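Local structure of putative DNA-binding protein (2HX0) at residues F32-R45 and G83-A95. The protein probably binds DNA and holds magnesium ions in a trimeric assembly of PCC-domain subunits. The protein carries 2 engineered substitutions. Numbering follows the deposited sequence.
Sequences FSQLHAFVQQNQLR and GTLELTGEHLHLA. Engineered in segment 32-45: Arg-45 (natural residue His). With MG (magnesium ion), chain B.
The carbonyl O of Leu-87, in the turn of the hairpin formed by 83-86 and 89-95, receives two weak hydrogen bonds from the helix: His-36 NE2 lies 3.4 Å from it, near the imidazole plane, and Gln-40 NE2 3.3 Å away. His-36 reaches the carbonyl because its ring swings anti to the backbone N (chi1 -173°). The amide of the same residue is tied too, Leu-87 N donating weakly to Leu-44 O at 3.1 Å. Between these bonds the Leu-87 side chain is clasped: it crosses that of Gln-40 at about a right angle, bringing CD2 to Gln-40 NE2, while CD1 meets CD of the engineered Arg-45. Gln-43, in the Schellman motif closing the helix, folds back so that its NE2 binds Gln-40 O in the carbonyl plane, at 2.9 Å, and its OE1 flanks Leu-87 CD1. Deeper in, Val-39 splits its methyls, CG1 over the Glu-86–Leu-87 peptide and CG2 against Leu-85 CD1 (3.7 Å); Leu-35 and Leu-92 meet tip to tip. On the strand's other face, His-91 and His-93 bind magnesium with His-107. Apolar packing thus seats the helix on the sheet, while three weak polar bonds to the Leu-87 backbone probably steady the turn rather than lock it.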
loop_
_atom_site.group_PDB
_atom_site.type_symbol
_atom_site.label_atom_id
_atom_site.label_comp_id
_atom_site.label_asym_id
_atom_site.label_seq_id
_atom_site.Cartn_x
_atom_site.Cartn_y
_atom_site.Cartn_z
ATOM N N PHE A 32 13.119 -6.503 10.253
ATOM C CA PHE A 32 13.521 -5.266 10.909
ATOM C C PHE A 32 15.008 -4.978 10.739
ATOM O O PHE A 32 15.400 -3.874 10.351
ATOM C CB PHE A 32 13.197 -5.326 12.400
ATOM C CG PHE A 32 12.145 -4.348 12.835
ATOM C CD1 PHE A 32 10.817 -4.509 12.445
ATOM C CD2 PHE A 32 12.478 -3.276 13.655
ATOM C CE1 PHE A 32 9.829 -3.610 12.872
ATOM C CE2 PHE A 32 11.503 -2.371 14.089
ATOM C CZ PHE A 32 10.177 -2.542 13.696
ATOM N N SER A 33 15.838 -5.974 11.029
ATOM C CA SER A 33 17.279 -5.806 10.918
ATOM C C SER A 33 17.740 -5.502 9.498
ATOM O O SER A 33 18.635 -4.682 9.296
ATOM C CB SER A 33 18.001 -7.050 11.456
ATOM O OG SER A 33 17.669 -8.213 10.721
ATOM N N GLN A 34 17.132 -6.159 8.513
ATOM C CA GLN A 34 17.501 -5.923 7.122
ATOM C C GLN A 34 17.077 -4.537 6.653
ATOM O O GLN A 34 17.803 -3.886 5.906
ATOM C CB GLN A 34 16.882 -6.985 6.211
ATOM C CG GLN A 34 17.637 -8.303 6.198
ATOM C CD GLN A 34 19.095 -8.140 5.799
ATOM O OE1 GLN A 34 19.413 -7.543 4.765
ATOM N NE2 GLN A 34 19.992 -8.678 6.618
ATOM N N LEU A 35 15.902 -4.092 7.084
ATOM C CA LEU A 35 15.429 -2.770 6.693
ATOM C C LEU A 35 16.354 -1.711 7.276
ATOM O O LEU A 35 16.733 -0.764 6.590
ATOM C CB LEU A 35 13.994 -2.536 7.181
ATOM C CG LEU A 35 12.884 -3.268 6.418
ATOM C CD1 LEU A 35 11.537 -2.965 7.067
ATOM C CD2 LEU A 35 12.883 -2.829 4.960
ATOM N N HIS A 36 16.732 -1.881 8.541
ATOM C CA HIS A 36 17.617 -0.917 9.181
ATOM C C HIS A 36 18.987 -0.928 8.511
ATOM O O HIS A 36 19.617 0.113 8.348
ATOM C CB HIS A 36 17.758 -1.217 10.675
ATOM C CG HIS A 36 18.517 -0.169 11.422
ATOM N ND1 HIS A 36 19.808 -0.358 11.869
ATOM C CD2 HIS A 36 18.182 1.096 11.768
ATOM C CE1 HIS A 36 20.233 0.745 12.459
ATOM N NE2 HIS A 36 19.266 1.643 12.410
ATOM N N ALA A 37 19.451 -2.108 8.114
ATOM C CA ALA A 37 20.742 -2.200 7.447
ATOM C C ALA A 37 20.704 -1.428 6.132
ATOM O O ALA A 37 21.663 -0.749 5.775
ATOM C CB ALA A 37 21.106 -3.656 7.183
ATOM N N PHE A 38 19.592 -1.539 5.410
ATOM C CA PHE A 38 19.449 -0.843 4.137
ATOM C C PHE A 38 19.398 0.666 4.370
ATOM O O PHE A 38 19.968 1.450 3.606
ATOM C CB PHE A 38 18.176 -1.298 3.429
ATOM C CG PHE A 38 18.132 -0.937 1.973
ATOM C CD1 PHE A 38 18.825 -1.700 1.038
ATOM C CD2 PHE A 38 17.415 0.172 1.537
ATOM C CE1 PHE A 38 18.808 -1.366 -0.320
ATOM C CE2 PHE A 38 17.387 0.521 0.179
ATOM C CZ PHE A 38 18.085 -0.251 -0.752
ATOM N N VAL A 39 18.705 1.074 5.422
ATOM C CA VAL A 39 18.615 2.490 5.754
ATOM C C VAL A 39 20.001 3.038 6.081
ATOM O O VAL A 39 20.362 4.131 5.645
ATOM C CB VAL A 39 17.681 2.715 6.955
ATOM C CG1 VAL A 39 17.894 4.102 7.536
ATOM C CG2 VAL A 39 16.239 2.558 6.506
ATOM N N GLN A 40 20.780 2.271 6.840
ATOM C CA GLN A 40 22.124 2.691 7.208
ATOM C C GLN A 40 23.043 2.716 5.997
ATOM O O GLN A 40 23.814 3.653 5.814
ATOM C CB GLN A 40 22.702 1.753 8.271
ATOM C CG GLN A 40 22.185 2.016 9.674
ATOM C CD GLN A 40 22.587 3.391 10.187
ATOM O OE1 GLN A 40 23.757 3.771 10.122
ATOM N NE2 GLN A 40 21.618 4.141 10.701
ATOM N N GLN A 41 22.956 1.688 5.163
ATOM C CA GLN A 41 23.809 1.629 3.986
ATOM C C GLN A 41 23.626 2.824 3.063
ATOM O O GLN A 41 24.591 3.334 2.493
ATOM C CB GLN A 41 23.555 0.351 3.190
ATOM C CG GLN A 41 24.281 0.347 1.854
ATOM C CD GLN A 41 24.217 -0.978 1.133
ATOM O OE1 GLN A 41 24.701 -1.100 0.008
ATOM N NE2 GLN A 41 23.626 -1.981 1.772
ATOM N N ASN A 42 22.383 3.272 2.924
ATOM C CA ASN A 42 22.082 4.387 2.041
ATOM C C ASN A 42 21.822 5.704 2.762
ATOM O O ASN A 42 21.458 6.697 2.130
ATOM C CB ASN A 42 20.884 4.028 1.161
ATOM C CG ASN A 42 21.158 2.830 0.279
ATOM O OD1 ASN A 42 20.736 1.711 0.572
ATOM N ND2 ASN A 42 21.888 3.056 -0.802
ATOM N N GLN A 43 22.031 5.709 4.073
ATOM C CA GLN A 43 21.825 6.898 4.893
ATOM C C GLN A 43 20.494 7.574 4.581
ATOM O O GLN A 43 20.429 8.784 4.363
ATOM C CB GLN A 43 22.977 7.885 4.688
ATOM C CG GLN A 43 24.308 7.384 5.235
ATOM C CD GLN A 43 24.306 7.277 6.747
ATOM O OE1 GLN A 43 24.240 8.287 7.451
ATOM N NE2 GLN A 43 24.362 6.053 7.257
ATOM N N LEU A 44 19.429 6.783 4.560
ATOM C CA LEU A 44 18.099 7.311 4.279
ATOM C C LEU A 44 17.598 8.123 5.474
ATOM O O LEU A 44 17.644 7.656 6.614
ATOM C CB LEU A 44 17.139 6.160 3.970
ATOM C CG LEU A 44 17.576 5.242 2.821
ATOM C CD1 LEU A 44 16.488 4.205 2.551
ATOM C CD2 LEU A 44 17.861 6.067 1.570
ATOM N N ARG A 45 17.107 9.331 5.205
ATOM C CA ARG A 45 16.626 10.215 6.264
ATOM C C ARG A 45 15.117 10.455 6.278
ATOM O O ARG A 45 14.595 11.014 7.237
ATOM C CB ARG A 45 17.324 11.580 6.183
ATOM C CG ARG A 45 18.849 11.541 6.221
ATOM C CD ARG A 45 19.374 10.884 7.482
ATOM N NE ARG A 45 18.972 11.581 8.699
ATOM C CZ ARG A 45 19.422 12.778 9.068
ATOM N NH1 ARG A 45 18.989 13.325 10.198
ATOM N NH2 ARG A 45 20.301 13.426 8.316
ATOM N N GLY A 83 4.415 2.055 6.187
ATOM C CA GLY A 83 5.019 2.867 7.213
ATOM C C GLY A 83 6.230 3.636 6.759
ATOM O O GLY A 83 6.673 3.536 5.612
ATOM N N THR A 84 6.770 4.399 7.696
ATOM C CA THR A 84 7.922 5.242 7.464
ATOM C C THR A 84 9.139 4.687 8.178
ATOM O O THR A 84 9.018 3.899 9.111
ATOM C CB THR A 84 7.647 6.650 8.008
ATOM O OG1 THR A 84 7.222 6.551 9.380
ATOM C CG2 THR A 84 6.553 7.327 7.196
ATOM N N LEU A 85 10.318 5.080 7.722
ATOM C CA LEU A 85 11.537 4.642 8.371
ATOM C C LEU A 85 12.650 5.608 8.026
ATOM O O LEU A 85 12.619 6.266 6.985
ATOM C CB LEU A 85 11.907 3.206 7.969
ATOM C CG LEU A 85 12.276 2.836 6.534
ATOM C CD1 LEU A 85 12.733 1.386 6.508
ATOM C CD2 LEU A 85 11.092 3.037 5.603
ATOM N N GLU A 86 13.616 5.716 8.929
ATOM C CA GLU A 86 14.740 6.609 8.730
ATOM C C GLU A 86 15.925 6.155 9.575
ATOM O O GLU A 86 15.838 5.148 10.272
ATOM C CB GLU A 86 14.337 8.051 9.064
ATOM C CG GLU A 86 13.976 8.332 10.521
ATOM C CD GLU A 86 12.569 7.915 10.909
ATOM O OE1 GLU A 86 11.715 7.705 10.018
ATOM O OE2 GLU A 86 12.309 7.818 12.126
ATOM N N LEU A 87 17.027 6.895 9.512
ATOM C CA LEU A 87 18.237 6.525 10.245
ATOM C C LEU A 87 18.079 5.979 11.659
ATOM O O LEU A 87 18.636 4.928 11.973
ATOM C CB LEU A 87 19.226 7.693 10.273
ATOM C CG LEU A 87 20.107 7.889 9.034
ATOM C CD1 LEU A 87 21.199 8.894 9.363
ATOM C CD2 LEU A 87 20.735 6.566 8.612
ATOM N N THR A 88 17.338 6.673 12.518
ATOM C CA THR A 88 17.184 6.196 13.891
ATOM C C THR A 88 15.751 6.005 14.364
ATOM O O THR A 88 15.455 6.184 15.543
ATOM C CB THR A 88 17.892 7.135 14.889
ATOM O OG1 THR A 88 17.229 8.406 14.908
ATOM C CG2 THR A 88 19.346 7.334 14.490
ATOM N N GLY A 89 14.860 5.627 13.455
ATOM C CA GLY A 89 13.480 5.419 13.853
ATOM C C GLY A 89 12.635 4.856 12.732
ATOM O O GLY A 89 13.074 4.798 11.584
ATOM N N GLU A 90 11.425 4.430 13.073
ATOM C CA GLU A 90 10.503 3.876 12.095
ATOM C C GLU A 90 9.137 3.660 12.729
ATOM O O GLU A 90 8.981 3.751 13.944
ATOM C CB GLU A 90 11.018 2.535 11.556
ATOM C CG GLU A 90 10.949 1.369 12.545
ATOM C CD GLU A 90 11.970 1.482 13.660
ATOM O OE1 GLU A 90 13.154 1.726 13.349
ATOM O OE2 GLU A 90 11.593 1.313 14.841
ATOM N N HIS A 91 8.148 3.388 11.886
ATOM C CA HIS A 91 6.786 3.114 12.330
ATOM C C HIS A 91 6.196 2.281 11.207
ATOM O O HIS A 91 5.762 2.818 10.189
ATOM C CB HIS A 91 5.990 4.413 12.517
ATOM C CG HIS A 91 4.661 4.212 13.180
ATOM N ND1 HIS A 91 3.815 5.256 13.491
ATOM C CD2 HIS A 91 4.032 3.085 13.590
ATOM C CE1 HIS A 91 2.725 4.781 14.068
ATOM N NE2 HIS A 91 2.832 3.466 14.141
ATOM N N LEU A 92 6.193 0.964 11.397
ATOM C CA LEU A 92 5.700 0.044 10.375
ATOM C C LEU A 92 4.579 -0.863 10.852
ATOM O O LEU A 92 4.623 -1.381 11.964
ATOM C CB LEU A 92 6.858 -0.825 9.871
ATOM C CG LEU A 92 8.072 -0.056 9.343
ATOM C CD1 LEU A 92 9.272 -0.976 9.211
ATOM C CD2 LEU A 92 7.717 0.570 8.012
ATOM N N HIS A 93 3.577 -1.048 10.001
ATOM C CA HIS A 93 2.454 -1.928 10.303
ATOM C C HIS A 93 2.463 -3.051 9.281
ATOM O O HIS A 93 2.790 -2.838 8.114
ATOM C CB HIS A 93 1.134 -1.158 10.256
ATOM C CG HIS A 93 0.922 -0.273 11.444
ATOM N ND1 HIS A 93 -0.206 0.502 11.608
ATOM C CD2 HIS A 93 1.688 -0.056 12.540
ATOM C CE1 HIS A 93 -0.128 1.156 12.754
ATOM N NE2 HIS A 93 1.011 0.835 13.339
ATOM N N LEU A 94 2.103 -4.248 9.726
ATOM C CA LEU A 94 2.121 -5.422 8.867
ATOM C C LEU A 94 0.814 -6.195 8.869
ATOM O O LEU A 94 0.158 -6.315 9.903
ATOM C CB LEU A 94 3.251 -6.351 9.324
ATOM C CG LEU A 94 3.359 -7.768 8.742
ATOM C CD1 LEU A 94 3.789 -7.716 7.284
ATOM C CD2 LEU A 94 4.370 -8.565 9.557
ATOM N N ALA A 95 0.444 -6.712 7.699
ATOM C CA ALA A 95 -0.756 -7.532 7.549
ATOM C C ALA A 95 -0.313 -8.806 6.830
ATOM O O ALA A 95 0.313 -8.742 5.771
ATOM C CB ALA A 95 -1.815 -6.798 6.722
HETATM MG MG MG B . 1.939 1.733 15.116
HETATM O O HOH W 1 0.168 3.453 15.594
#